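Local coordinates for protein PHO85 cyclin-10 (Saccharomyces cerevisiae, PDB 4KRD) that pairs through this cyclin domain with the kinase PHO85, forming a holoenzyme that phosphorylates and negatively regulates glycogen synthase GSY2, at residues V66-F74 against K171-N182; S83-I91 against E130-V141. One frame throughout, in Å; residues are numbered along the deposited sequence.

Interaction 1: V66-F74 against K171-N182; sequences VEKKEYSNF and KLEVSLLICVCN
F74 and L172 meet in the buried part of a contact of the cyclin fold in which helices 65-72 and 166-180 cross in a roughly antiparallel sense (144°, axes 8.5 Å apart). F74 CD1 lies 4.0 Å from L172 CD2 as ring and leucine run past each other in opposite directions, and F74 CZ reaches L176 CB at 3.9 Å, an apolar ring suiting the place beside two leucines. C179, compact and weakly polar, sets its SG at the edge of the Y71 ring, close to the ring plane. E70 is a knob among V174, S175, I178 and C179, small S175 letting the backbones come close. Its CG packs 3.8 Å from I178 CG2, while a bend at chi2 (-71°) turns the carboxylate toward S175; E70 OE2 is hydrogen-bonded to a polar side chain of another protein's chain. At the polar edge, N73 ND2 donates to S175 OG (2.9 Å, N-H...O angle 155°), and K171 CD lies 3.4 Å from N73 OD1. With a leucine in place of N73, S175 OG would probably lose this amide donor and face an apolar branch instead. One water bridges the helices, donating to E70 OE1 at 2.8 Å and to K171 O at 3.0 Å.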
loop_
_atom_site.group_PDB
_atom_site.type_symbol
_atom_site.label_atom_id
_atom_site.label_comp_id
_atom_site.label_asym_id
_atom_site.label_seq_id
_atom_site.Cartn_x
_atom_site.Cartn_y
_atom_site.Cartn_z
ATOM N N VAL B 66 12.653 10.345 -20.490
ATOM C CA VAL B 66 12.747 9.285 -19.490
ATOM C C VAL B 66 11.796 8.143 -19.826
ATOM O O VAL B 66 12.200 6.983 -19.932
ATOM C CB VAL B 66 12.392 9.816 -18.084
ATOM C CG1 VAL B 66 12.087 8.661 -17.139
ATOM C CG2 VAL B 66 13.517 10.690 -17.537
ATOM N N GLU B 67 10.526 8.480 -19.999
ATOM C CA GLU B 67 9.506 7.478 -20.256
ATOM C C GLU B 67 9.745 6.798 -21.597
ATOM O O GLU B 67 9.510 5.598 -21.755
ATOM C CB GLU B 67 8.121 8.114 -20.198
ATOM C CG GLU B 67 7.756 8.663 -18.821
ATOM C CD GLU B 67 6.582 9.637 -18.866
ATOM O OE1 GLU B 67 6.762 10.780 -19.347
ATOM O OE2 GLU B 67 5.482 9.256 -18.414
ATOM N N LYS B 68 10.228 7.558 -22.569
ATOM C CA LYS B 68 10.528 6.975 -23.873
ATOM C C LYS B 68 11.633 5.928 -23.756
ATOM O O LYS B 68 11.541 4.848 -24.346
ATOM C CB LYS B 68 10.919 8.060 -24.879
ATOM C CG LYS B 68 10.932 7.573 -26.319
ATOM C CD LYS B 68 11.551 8.611 -27.251
ATOM C CE LYS B 68 12.968 8.973 -26.800
ATOM N NZ LYS B 68 13.620 9.978 -27.693
ATOM N N LYS B 69 12.675 6.243 -22.988
ATOM C CA LYS B 69 13.778 5.313 -22.794
ATOM C C LYS B 69 13.337 4.053 -22.051
ATOM O O LYS B 69 13.694 2.949 -22.441
ATOM C CB LYS B 69 14.946 5.986 -22.074
ATOM C CG LYS B 69 15.897 5.020 -21.365
ATOM C CD LYS B 69 16.485 3.969 -22.306
ATOM C CE LYS B 69 16.994 2.767 -21.515
ATOM N NZ LYS B 69 17.420 1.640 -22.393
ATOM N N GLU B 70 12.567 4.212 -20.978
ATOM C CA GLU B 70 12.010 3.044 -20.290
ATOM C C GLU B 70 11.173 2.188 -21.249
ATOM O O GLU B 70 11.322 0.959 -21.322
ATOM C CB GLU B 70 11.156 3.487 -19.092
ATOM C CG GLU B 70 11.923 4.264 -18.040
ATOM C CD GLU B 70 12.898 3.399 -17.263
ATOM O OE1 GLU B 70 12.870 2.164 -17.424
ATOM O OE2 GLU B 70 13.698 3.953 -16.483
ATOM N N TYR B 71 10.296 2.844 -21.999
ATOM C CA TYR B 71 9.403 2.126 -22.889
ATOM C C TYR B 71 10.132 1.281 -23.963
ATOM O O TYR B 71 9.684 0.191 -24.305
ATOM C CB TYR B 71 8.400 3.081 -23.538
ATOM C CG TYR B 71 7.328 2.337 -24.281
ATOM C CD1 TYR B 71 6.221 1.819 -23.612
ATOM C CD2 TYR B 71 7.435 2.110 -25.649
ATOM C CE1 TYR B 71 5.244 1.113 -24.288
ATOM C CE2 TYR B 71 6.463 1.407 -26.335
ATOM C CZ TYR B 71 5.374 0.904 -25.652
ATOM O OH TYR B 71 4.405 0.204 -26.327
ATOM N N SER B 72 11.253 1.778 -24.481
ATOM C CA SER B 72 12.028 1.029 -25.479
ATOM C C SER B 72 12.513 -0.337 -24.976
ATOM O O SER B 72 12.839 -1.217 -25.769
ATOM C CB SER B 72 13.217 1.855 -25.969
ATOM O OG SER B 72 14.139 2.092 -24.920
ATOM N N ASN B 73 12.560 -0.519 -23.661
ATOM C CA ASN B 73 12.913 -1.824 -23.093
ATOM C C ASN B 73 11.932 -2.941 -23.487
ATOM O O ASN B 73 12.257 -4.126 -23.406
ATOM C CB ASN B 73 13.043 -1.743 -21.556
ATOM C CG ASN B 73 14.333 -1.068 -21.108
ATOM O OD1 ASN B 73 15.391 -1.257 -21.716
ATOM N ND2 ASN B 73 14.251 -0.271 -20.046
ATOM N N PHE B 74 10.722 -2.572 -23.894
ATOM C CA PHE B 74 9.719 -3.580 -24.245
ATOM C C PHE B 74 9.924 -4.190 -25.633
ATOM O O PHE B 74 9.424 -5.278 -25.905
ATOM C CB PHE B 74 8.298 -3.022 -24.147
ATOM C CG PHE B 74 7.906 -2.627 -22.747
ATOM C CD1 PHE B 74 7.828 -3.581 -21.749
ATOM C CD2 PHE B 74 7.631 -1.305 -22.438
ATOM C CE1 PHE B 74 7.494 -3.221 -20.444
ATOM C CE2 PHE B 74 7.293 -0.928 -21.138
ATOM C CZ PHE B 74 7.218 -1.889 -20.142
ATOM N N LYS B 171 14.452 -5.098 -15.097
ATOM C CA LYS B 171 14.400 -3.988 -15.999
ATOM C C LYS B 171 12.981 -3.738 -16.517
ATOM O O LYS B 171 12.568 -2.625 -16.677
ATOM C CB LYS B 171 15.363 -4.226 -17.142
ATOM C CG LYS B 171 15.454 -3.104 -18.095
ATOM C CD LYS B 171 16.336 -3.413 -19.261
ATOM C CE LYS B 171 17.777 -3.252 -18.898
ATOM N NZ LYS B 171 18.711 -4.153 -19.666
ATOM N N LEU B 172 12.259 -4.806 -16.777
ATOM C CA LEU B 172 10.885 -4.714 -17.252
ATOM C C LEU B 172 9.896 -4.252 -16.172
ATOM O O LEU B 172 9.028 -3.429 -16.456
ATOM C CB LEU B 172 10.440 -6.040 -17.863
ATOM C CG LEU B 172 11.180 -6.429 -19.155
ATOM C CD1 LEU B 172 10.653 -7.748 -19.668
ATOM C CD2 LEU B 172 11.071 -5.316 -20.222
ATOM N N GLU B 173 10.016 -4.776 -14.952
ATOM C CA GLU B 173 9.197 -4.279 -13.832
ATOM C C GLU B 173 9.299 -2.767 -13.701
ATOM O O GLU B 173 8.296 -2.079 -13.571
ATOM C CB GLU B 173 9.651 -4.857 -12.489
ATOM C CG GLU B 173 9.483 -6.336 -12.313
ATOM C CD GLU B 173 10.037 -6.805 -10.963
ATOM O OE1 GLU B 173 11.094 -6.304 -10.536
ATOM O OE2 GLU B 173 9.417 -7.683 -10.343
ATOM N N VAL B 174 10.529 -2.264 -13.691
ATOM C CA VAL B 174 10.761 -0.851 -13.452
ATOM C C VAL B 174 10.321 -0.005 -14.643
ATOM O O VAL B 174 9.816 1.088 -14.468
ATOM C CB VAL B 174 12.240 -0.568 -13.132
ATOM C CG1 VAL B 174 12.490 0.928 -13.044
ATOM C CG2 VAL B 174 12.642 -1.254 -11.839
ATOM N N SER B 175 10.529 -0.512 -15.853
ATOM C CA SER B 175 10.109 0.215 -17.043
ATOM C C SER B 175 8.597 0.446 -17.043
ATOM O O SER B 175 8.137 1.543 -17.341
ATOM C CB SER B 175 10.526 -0.533 -18.317
ATOM O OG SER B 175 11.940 -0.624 -18.407
ATOM N N LEU B 176 7.823 -0.587 -16.718
ATOM C CA LEU B 176 6.373 -0.434 -16.732
ATOM C C LEU B 176 5.981 0.497 -15.585
ATOM O O LEU B 176 5.182 1.408 -15.750
ATOM C CB LEU B 176 5.671 -1.782 -16.596
ATOM C CG LEU B 176 4.152 -1.700 -16.482
ATOM C CD1 LEU B 176 3.575 -0.961 -17.712
ATOM C CD2 LEU B 176 3.541 -3.069 -16.314
ATOM N N LEU B 177 6.583 0.277 -14.423
ATOM C CA LEU B 177 6.297 1.127 -13.263
ATOM C C LEU B 177 6.533 2.619 -13.569
ATOM O O LEU B 177 5.646 3.459 -13.355
ATOM C CB LEU B 177 7.124 0.649 -12.056
ATOM C CG LEU B 177 6.929 1.405 -10.737
ATOM C CD1 LEU B 177 5.533 1.212 -10.227
ATOM C CD2 LEU B 177 7.960 0.935 -9.701
ATOM N N ILE B 178 7.714 2.954 -14.089
ATOM C CA ILE B 178 7.997 4.330 -14.506
ATOM C C ILE B 178 6.962 4.823 -15.526
ATOM O O ILE B 178 6.480 5.947 -15.430
ATOM C CB ILE B 178 9.431 4.505 -15.094
ATOM C CG1 ILE B 178 10.512 4.177 -14.046
ATOM C CG2 ILE B 178 9.638 5.934 -15.578
ATOM C CD1 ILE B 178 10.501 5.089 -12.831
ATOM N N CYS B 179 6.615 3.980 -16.500
ATOM C CA CYS B 179 5.659 4.384 -17.541
ATOM C C CYS B 179 4.222 4.652 -17.069
ATOM O O CYS B 179 3.516 5.437 -17.693
ATOM C CB CYS B 179 5.677 3.395 -18.722
ATOM S SG CYS B 179 7.211 3.485 -19.690
ATOM N N VAL B 180 3.783 4.016 -15.980
ATOM C CA VAL B 180 2.407 4.210 -15.504
ATOM C C VAL B 180 2.243 5.021 -14.205
ATOM O O VAL B 180 1.121 5.317 -13.798
ATOM C CB VAL B 180 1.649 2.868 -15.307
ATOM C CG1 VAL B 180 1.366 2.190 -16.653
ATOM C CG2 VAL B 180 2.402 1.946 -14.372
ATOM N N CYS B 181 3.340 5.363 -13.547
ATOM C CA CYS B 181 3.224 5.912 -12.184
ATOM C C CYS B 181 2.760 7.372 -12.200
ATOM O O CYS B 181 2.432 7.933 -11.158
ATOM C CB CYS B 181 4.539 5.748 -11.408
ATOM S SG CYS B 181 5.833 6.844 -11.973
ATOM N N ASN B 182 2.706 7.975 -13.392
ATOM C CA ASN B 182 2.092 9.297 -13.566
ATOM C C ASN B 182 0.564 9.212 -13.665
ATOM O O ASN B 182 -0.116 10.230 -13.789
ATOM C CB ASN B 182 2.644 10.003 -14.818
ATOM C CG ASN B 182 2.287 9.264 -16.116
ATOM O OD1 ASN B 182 2.226 8.026 -16.147
ATOM N ND2 ASN B 182 2.062 10.022 -17.193
HETATM O O HOH W 1 14.173 -0.149 -16.406
#

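Interaction 2: S83-I91 against E130-V141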
loop_
_atom_site.group_PDB
_atom_site.type_symbol
_atom_site.label_atom_id
_atom_site.label_comp_id
_atom_site.label_asym_id
_atom_site.label_seq_id
_atom_site.Cartn_x
_atom_site.Cartn_y
_atom_site.Cartn_z
ATOM N N SER B 83 3.119 -17.927 -28.848
ATOM C CA SER B 83 2.182 -16.847 -29.134
ATOM C C SER B 83 1.766 -16.205 -27.817
ATOM O O SER B 83 2.041 -16.753 -26.752
ATOM C CB SER B 83 0.945 -17.389 -29.850
ATOM O OG SER B 83 0.282 -18.349 -29.050
ATOM N N SER B 84 1.091 -15.060 -27.882
ATOM C CA SER B 84 0.578 -14.424 -26.663
ATOM C C SER B 84 -0.330 -15.352 -25.864
ATOM O O SER B 84 -0.208 -15.455 -24.639
ATOM C CB SER B 84 -0.182 -13.134 -26.989
ATOM O OG SER B 84 0.702 -12.140 -27.444
ATOM N N ALA B 85 -1.253 -16.018 -26.554
ATOM C CA ALA B 85 -2.215 -16.885 -25.881
ATOM C C ALA B 85 -1.520 -18.060 -25.201
ATOM O O ALA B 85 -1.836 -18.399 -24.064
ATOM C CB ALA B 85 -3.269 -17.373 -26.857
ATOM N N ASP B 86 -0.558 -18.669 -25.892
ATOM C CA ASP B 86 0.151 -19.822 -25.344
ATOM C C ASP B 86 1.102 -19.414 -24.217
ATOM O O ASP B 86 1.320 -20.172 -23.274
ATOM C CB ASP B 86 0.937 -20.558 -26.436
ATOM C CG ASP B 86 0.036 -21.219 -27.476
ATOM O OD1 ASP B 86 -1.142 -21.498 -27.164
ATOM O OD2 ASP B 86 0.515 -21.462 -28.608
ATOM N N PHE B 87 1.680 -18.224 -24.331
ATOM C CA PHE B 87 2.583 -17.716 -23.308
ATOM C C PHE B 87 1.801 -17.503 -22.018
ATOM O O PHE B 87 2.257 -17.848 -20.925
ATOM C CB PHE B 87 3.220 -16.412 -23.770
ATOM C CG PHE B 87 4.277 -15.887 -22.844
ATOM C CD1 PHE B 87 5.273 -16.727 -22.364
ATOM C CD2 PHE B 87 4.294 -14.543 -22.478
ATOM C CE1 PHE B 87 6.265 -16.248 -21.514
ATOM C CE2 PHE B 87 5.281 -14.050 -21.635
ATOM C CZ PHE B 87 6.273 -14.910 -21.145
ATOM N N LEU B 88 0.609 -16.939 -22.160
ATOM C CA LEU B 88 -0.273 -16.725 -21.028
ATOM C C LEU B 88 -0.704 -18.048 -20.394
ATOM O O LEU B 88 -0.826 -18.137 -19.177
ATOM C CB LEU B 88 -1.483 -15.884 -21.443
ATOM C CG LEU B 88 -1.240 -14.375 -21.509
ATOM C CD1 LEU B 88 -2.373 -13.661 -22.239
ATOM C CD2 LEU B 88 -1.055 -13.825 -20.089
ATOM N N LYS B 89 -0.930 -19.071 -21.218
ATOM C CA LYS B 89 -1.238 -20.410 -20.710
ATOM C C LYS B 89 -0.073 -20.943 -19.898
ATOM O O LYS B 89 -0.262 -21.494 -18.808
ATOM C CB LYS B 89 -1.516 -21.394 -21.856
ATOM C CG LYS B 89 -2.770 -21.118 -22.663
ATOM C CD LYS B 89 -2.749 -21.859 -24.007
ATOM C CE LYS B 89 -3.969 -21.510 -24.863
ATOM N NZ LYS B 89 -3.762 -21.849 -26.300
ATOM N N ARG B 90 1.133 -20.804 -20.443
ATOM C CA ARG B 90 2.328 -21.262 -19.742
ATOM C C ARG B 90 2.493 -20.578 -18.379
ATOM O O ARG B 90 2.800 -21.233 -17.388
ATOM C CB ARG B 90 3.583 -21.079 -20.604
ATOM C CG ARG B 90 4.885 -21.285 -19.838
ATOM C CD ARG B 90 6.112 -21.268 -20.736
ATOM N NE ARG B 90 7.340 -21.223 -19.944
ATOM C CZ ARG B 90 7.914 -22.283 -19.379
ATOM N NH1 ARG B 90 7.380 -23.491 -19.526
ATOM N NH2 ARG B 90 9.025 -22.136 -18.666
ATOM N N ILE B 91 2.282 -19.263 -18.337
ATOM C CA ILE B 91 2.401 -18.504 -17.093
ATOM C C ILE B 91 1.389 -18.998 -16.056
ATOM O O ILE B 91 1.739 -19.254 -14.901
ATOM C CB ILE B 91 2.249 -16.970 -17.346
ATOM C CG1 ILE B 91 3.378 -16.464 -18.248
ATOM C CG2 ILE B 91 2.265 -16.187 -16.038
ATOM C CD1 ILE B 91 3.278 -14.972 -18.638
ATOM N N GLU B 130 3.543 -5.065 -32.149
ATOM C CA GLU B 130 3.533 -6.492 -31.837
ATOM C C GLU B 130 4.833 -6.927 -31.183
ATOM O O GLU B 130 4.844 -7.830 -30.343
ATOM C CB GLU B 130 3.271 -7.349 -33.085
ATOM C CG GLU B 130 3.083 -8.842 -32.770
ATOM C CD GLU B 130 1.787 -9.145 -31.997
ATOM O OE1 GLU B 130 0.689 -8.933 -32.560
ATOM O OE2 GLU B 130 1.863 -9.601 -30.829
ATOM N N LYS B 131 5.931 -6.287 -31.565
ATOM C CA LYS B 131 7.223 -6.629 -30.980
ATOM C C LYS B 131 7.362 -6.194 -29.508
ATOM O O LYS B 131 8.350 -6.531 -28.848
ATOM C CB LYS B 131 8.370 -6.069 -31.818
ATOM C CG LYS B 131 8.450 -6.680 -33.212
ATOM C CD LYS B 131 9.872 -6.668 -33.742
ATOM C CE LYS B 131 10.010 -7.551 -34.975
ATOM N NZ LYS B 131 11.442 -7.787 -35.305
ATOM N N GLU B 132 6.374 -5.460 -29.007
ATOM C CA GLU B 132 6.395 -4.990 -27.607
ATOM C C GLU B 132 5.513 -5.842 -26.709
ATOM O O GLU B 132 5.602 -5.755 -25.473
ATOM C CB GLU B 132 5.982 -3.515 -27.542
ATOM C CG GLU B 132 7.037 -2.589 -28.168
ATOM C CD GLU B 132 6.494 -1.249 -28.655
ATOM O OE1 GLU B 132 5.271 -1.009 -28.566
ATOM O OE2 GLU B 132 7.307 -0.429 -29.139
ATOM N N VAL B 133 4.687 -6.693 -27.318
ATOM C CA VAL B 133 3.660 -7.422 -26.569
ATOM C C VAL B 133 4.186 -8.454 -25.563
ATOM O O VAL B 133 3.711 -8.519 -24.422
ATOM C CB VAL B 133 2.634 -8.093 -27.498
ATOM C CG1 VAL B 133 1.770 -9.072 -26.708
ATOM C CG2 VAL B 133 1.783 -7.029 -28.201
ATOM N N HIS B 134 5.163 -9.254 -25.979
ATOM C CA HIS B 134 5.671 -10.337 -25.135
ATOM C C HIS B 134 6.250 -9.822 -23.804
ATOM O O HIS B 134 5.925 -10.327 -22.722
ATOM C CB HIS B 134 6.727 -11.127 -25.912
ATOM C CG HIS B 134 7.199 -12.363 -25.214
ATOM N ND1 HIS B 134 8.444 -12.457 -24.627
ATOM C CD2 HIS B 134 6.594 -13.555 -25.005
ATOM C CE1 HIS B 134 8.587 -13.655 -24.091
ATOM N NE2 HIS B 134 7.477 -14.340 -24.301
ATOM N N ARG B 135 7.102 -8.810 -23.891
ATOM C CA ARG B 135 7.735 -8.246 -22.705
ATOM C C ARG B 135 6.749 -7.425 -21.878
ATOM O O ARG B 135 6.905 -7.313 -20.663
ATOM C CB ARG B 135 8.952 -7.401 -23.091
ATOM C CG ARG B 135 10.136 -8.235 -23.581
ATOM C CD ARG B 135 11.340 -7.353 -23.885
ATOM N NE ARG B 135 12.509 -8.140 -24.261
ATOM C CZ ARG B 135 13.713 -7.632 -24.481
ATOM N NH1 ARG B 135 13.924 -6.328 -24.355
ATOM N NH2 ARG B 135 14.715 -8.435 -24.816
ATOM N N MET B 136 5.750 -6.843 -22.541
ATOM C CA MET B 136 4.694 -6.107 -21.847
ATOM C C MET B 136 3.862 -7.027 -20.955
ATOM O O MET B 136 3.494 -6.666 -19.838
ATOM C CB MET B 136 3.792 -5.394 -22.855
ATOM C CG MET B 136 2.675 -4.566 -22.231
ATOM S SD MET B 136 3.257 -3.156 -21.252
ATOM C CE MET B 136 4.105 -2.202 -22.510
ATOM N N ILE B 137 3.553 -8.214 -21.461
ATOM C CA ILE B 137 2.819 -9.219 -20.697
ATOM C C ILE B 137 3.586 -9.634 -19.448
ATOM O O ILE B 137 3.032 -9.695 -18.355
ATOM C CB ILE B 137 2.519 -10.461 -21.564
ATOM C CG1 ILE B 137 1.416 -10.133 -22.573
ATOM C CG2 ILE B 137 2.112 -11.637 -20.702
ATOM C CD1 ILE B 137 1.265 -11.167 -23.686
ATOM N N ILE B 138 4.865 -9.930 -19.627
ATOM C CA ILE B 138 5.748 -10.248 -18.515
ATOM C C ILE B 138 5.687 -9.177 -17.414
ATOM O O ILE B 138 5.446 -9.486 -16.249
ATOM C CB ILE B 138 7.183 -10.406 -19.022
ATOM C CG1 ILE B 138 7.276 -11.634 -19.939
ATOM C CG2 ILE B 138 8.160 -10.568 -17.865
ATOM C CD1 ILE B 138 8.675 -11.884 -20.452
ATOM N N ALA B 139 5.901 -7.923 -17.792
ATOM C CA ALA B 139 5.908 -6.815 -16.823
ATOM C C ALA B 139 4.569 -6.601 -16.120
ATOM O O ALA B 139 4.517 -6.406 -14.893
ATOM C CB ALA B 139 6.354 -5.521 -17.520
ATOM N N ALA B 140 3.473 -6.628 -16.886
ATOM C CA ALA B 140 2.151 -6.341 -16.324
ATOM C C ALA B 140 1.710 -7.427 -15.354
ATOM O O ALA B 140 1.094 -7.147 -14.318
ATOM C CB ALA B 140 1.118 -6.142 -17.437
ATOM N N VAL B 141 2.027 -8.677 -15.676
ATOM C CA VAL B 141 1.702 -9.753 -14.754
ATOM C C VAL B 141 2.535 -9.629 -13.484
ATOM O O VAL B 141 2.008 -9.774 -12.401
ATOM C CB VAL B 141 1.873 -11.156 -15.372
ATOM C CG1 VAL B 141 1.783 -12.238 -14.284
ATOM C CG2 VAL B 141 0.821 -11.381 -16.475
HETATM O O HOH W 2 -0.361 -10.665 -29.880
#
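F87 is held between unlike neighbours on its two faces: the imidazole of H134 leans over one, and I91 CD1 from its own helix covers the opposite one toward the rim. The F87 and H134 rings have centroids 4.2 Å apart and planes inclined at 34°. With chi1 at -174° the F87 side chain swings away from its own backbone nitrogen, and the ring projects across to helix 130-148, where I138 CG1 meets its edge in plane, 3.6 Å from F87 CE2. A phenylalanine suits this slot, being flat and apolar at its rim. In return I137 enters as a knob among S84, F87, L88 and I91. Its branches divide the work: I137 CG2 packs obliquely against L88 CD2 at 3.9 Å and I91 CD1 at 4.1 Å, while CD1 faces S84. Small S84 allows that approach and offers a hydroxyl at the margin, where a water lies 3.0 Å from S84 OG and donates to E130 OE2 at 2.6 Å. The helices run nearly parallel, at 17° with axes 10.8 Å apart. Helix 130-148 packs on helix 84-95 and also on 36-54, 99-113 and 166-180, in keeping with the central helix of the helical cyclin fold.

Interaction 2 is nested along the chain within the loop closed by interaction 1, and their centres lie 16 Å apart. Helix 130-148 joins them. Y71 OH probably hydrogen-bonds E132 OE1 (2.7 Å), and R135 NH1 probably donates to N73 O (2.9 Å), so E132 and R135 probably tie this helix to segment 66-74. L176 CD2 packs 3.6 Å from A140 CA, tying in helix 166-180. The two contacts differ toward the outside: another protein's chain touches interaction 1, at E70 and E173 among others, whereas none in the assembly touches S83-I91 or E130-V141. Both are buried in the cyclin domain, but only interaction 1 also lies beside the other protein's chain.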